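Local coordinates for protein beta subunit of photoactivated adenylyl cyclase (Beggiatoa sp. PS, PDB 5MBE) that probably makes cyclic AMP from ATP when its flavin-binding BLUF domain senses blue light and activates the attached nucleotide cyclase domain, at residues L151-I156 and F210-G215. Residues are numbered along the deposited sequence; the frame is centred on the assembly and turned at random.
Sequences LVEKII and FTKEQG
The F210 ring turns its rim to I155 O and otherwise extends from strand 150-161 toward helix 215-235, where A218 and T221 touch it. Among the other flat groups, the E153 carboxylate lies against the aliphatic end of K212, OE2 being 3.5 Å from K212 CE. K212 NZ instead makes a salt bridge from above the E213 carboxylate plane, and E153 OE2 remains 4.9 Å from that NZ, so any attraction there is probably long-range. Q214 OE1 accepts a hydrogen bond from T211 N (3.1 Å), the donor again above the plane, closing the type I turn T211-Q214 from its last residue to its first. I155 and F210 form an antiparallel hydrogen-bonded pair: I155 N to F210 O (2.6 Å, 161° at the hydrogen) and F210 N to I155 O (2.7 Å). Their CB atoms meet on one face of the sheet. With CG1 beside the backbone N (chi1 -65°) and the chain then extended, I155 sends CD1 to 3.5 Å from G215 CA. An antiparallel pair thus gives way to a turn leading into helix 215-235, in the cyclase catalytic domain's sheet, where strand 247-258 flanks strand 150-161 and its Y253 touches E153 and K212.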
loop_
_atom_site.group_PDB
_atom_site.type_symbol
_atom_site.label_atom_id
_atom_site.label_comp_id
_atom_site.label_asym_id
_atom_site.label_seq_id
_atom_site.Cartn_x
_atom_site.Cartn_y
_atom_site.Cartn_z
ATOM N N LEU A 151 -1.250 -13.243 -16.062
ATOM C CA LEU A 151 0.118 -13.737 -16.111
ATOM C C LEU A 151 0.876 -12.964 -17.183
ATOM O O LEU A 151 0.497 -12.989 -18.359
ATOM C CB LEU A 151 0.146 -15.235 -16.403
ATOM C CG LEU A 151 1.529 -15.874 -16.518
ATOM C CD1 LEU A 151 2.220 -15.914 -15.164
ATOM C CD2 LEU A 151 1.415 -17.268 -17.114
ATOM N N VAL A 152 1.937 -12.269 -16.776
ATOM C CA VAL A 152 2.711 -11.429 -17.677
ATOM C C VAL A 152 4.194 -11.681 -17.448
ATOM O O VAL A 152 4.618 -12.119 -16.376
ATOM C CB VAL A 152 2.388 -9.930 -17.496
ATOM C CG1 VAL A 152 1.000 -9.620 -18.021
ATOM C CG2 VAL A 152 2.498 -9.539 -16.032
ATOM N N GLU A 153 4.980 -11.413 -18.485
ATOM C CA GLU A 153 6.433 -11.459 -18.396
ATOM C C GLU A 153 6.927 -10.083 -17.970
ATOM O O GLU A 153 6.729 -9.098 -18.692
ATOM C CB GLU A 153 7.047 -11.862 -19.736
ATOM C CG GLU A 153 6.457 -13.128 -20.331
ATOM C CD GLU A 153 6.266 -13.035 -21.834
ATOM O OE1 GLU A 153 7.015 -13.703 -22.578
ATOM O OE2 GLU A 153 5.366 -12.287 -22.271
ATOM N N LYS A 154 7.550 -10.009 -16.797
ATOM C CA LYS A 154 8.010 -8.735 -16.270
ATOM C C LYS A 154 9.434 -8.865 -15.752
ATOM O O LYS A 154 9.900 -9.957 -15.418
ATOM C CB LYS A 154 7.107 -8.218 -15.142
ATOM C CG LYS A 154 5.678 -7.957 -15.561
ATOM C CD LYS A 154 4.931 -7.180 -14.490
ATOM C CE LYS A 154 5.123 -5.684 -14.663
ATOM N NZ LYS A 154 4.476 -5.200 -15.913
ATOM N N ILE A 155 10.114 -7.727 -15.689
ATOM C CA ILE A 155 11.411 -7.617 -15.036
ATOM C C ILE A 155 11.169 -7.131 -13.617
ATOM O O ILE A 155 10.550 -6.083 -13.409
ATOM C CB ILE A 155 12.340 -6.663 -15.796
ATOM C CG1 ILE A 155 12.671 -7.235 -17.174
ATOM C CG2 ILE A 155 13.605 -6.404 -14.991
ATOM C CD1 ILE A 155 13.283 -6.231 -18.109
ATOM N N ILE A 156 11.644 -7.896 -12.640
ATOM C CA ILE A 156 11.450 -7.581 -11.231
ATOM C C ILE A 156 12.666 -6.813 -10.735
ATOM O O ILE A 156 13.809 -7.178 -11.040
ATOM C CB ILE A 156 11.218 -8.857 -10.403
ATOM C CG1 ILE A 156 10.080 -9.676 -11.014
ATOM C CG2 ILE A 156 10.902 -8.506 -8.955
ATOM C CD1 ILE A 156 8.778 -8.912 -11.137
ATOM N N PHE A 210 9.223 -3.883 -14.298
ATOM C CA PHE A 210 9.291 -3.339 -15.645
ATOM C C PHE A 210 8.722 -4.360 -16.618
ATOM O O PHE A 210 8.746 -5.566 -16.356
ATOM C CB PHE A 210 10.736 -2.990 -16.052
ATOM C CG PHE A 210 11.326 -1.835 -15.294
ATOM C CD1 PHE A 210 11.806 -2.007 -14.004
ATOM C CD2 PHE A 210 11.422 -0.584 -15.876
ATOM C CE1 PHE A 210 12.356 -0.946 -13.306
ATOM C CE2 PHE A 210 11.972 0.479 -15.186
ATOM C CZ PHE A 210 12.440 0.298 -13.897
ATOM N N THR A 211 8.208 -3.872 -17.743
ATOM C CA THR A 211 7.749 -4.780 -18.782
ATOM C C THR A 211 8.950 -5.371 -19.520
ATOM O O THR A 211 10.096 -4.956 -19.335
ATOM C CB THR A 211 6.818 -4.062 -19.760
ATOM O OG1 THR A 211 7.578 -3.177 -20.592
ATOM C CG2 THR A 211 5.768 -3.262 -19.004
ATOM N N LYS A 212 8.676 -6.365 -20.369
ATOM C CA LYS A 212 9.757 -6.998 -21.115
ATOM C C LYS A 212 10.336 -6.091 -22.194
ATOM O O LYS A 212 11.441 -6.358 -22.677
ATOM C CB LYS A 212 9.280 -8.314 -21.731
ATOM C CG LYS A 212 8.104 -8.190 -22.686
ATOM C CD LYS A 212 7.647 -9.565 -23.146
ATOM C CE LYS A 212 6.466 -9.477 -24.094
ATOM N NZ LYS A 212 6.824 -8.792 -25.366
ATOM N N GLU A 213 9.629 -5.028 -22.572
ATOM C CA GLU A 213 10.141 -4.041 -23.515
ATOM C C GLU A 213 10.995 -2.973 -22.846
ATOM O O GLU A 213 11.546 -2.115 -23.544
ATOM C CB GLU A 213 8.985 -3.368 -24.271
ATOM C CG GLU A 213 8.253 -4.278 -25.246
ATOM C CD GLU A 213 7.114 -5.049 -24.603
ATOM O OE1 GLU A 213 6.963 -4.984 -23.364
ATOM O OE2 GLU A 213 6.361 -5.717 -25.343
ATOM N N GLN A 214 11.128 -3.005 -21.522
ATOM C CA GLN A 214 11.891 -2.015 -20.770
ATOM C C GLN A 214 13.147 -2.626 -20.155
ATOM O O GLN A 214 13.542 -2.281 -19.040
ATOM C CB GLN A 214 11.024 -1.378 -19.688
ATOM C CG GLN A 214 9.788 -0.671 -20.220
ATOM C CD GLN A 214 8.841 -0.248 -19.113
ATOM O OE1 GLN A 214 8.795 -0.864 -18.048
ATOM N NE2 GLN A 214 8.079 0.810 -19.360
ATOM N N GLY A 215 13.787 -3.548 -20.878
ATOM C CA GLY A 215 15.001 -4.162 -20.365
ATOM C C GLY A 215 16.124 -3.160 -20.180
ATOM O O GLY A 215 16.767 -3.112 -19.128
#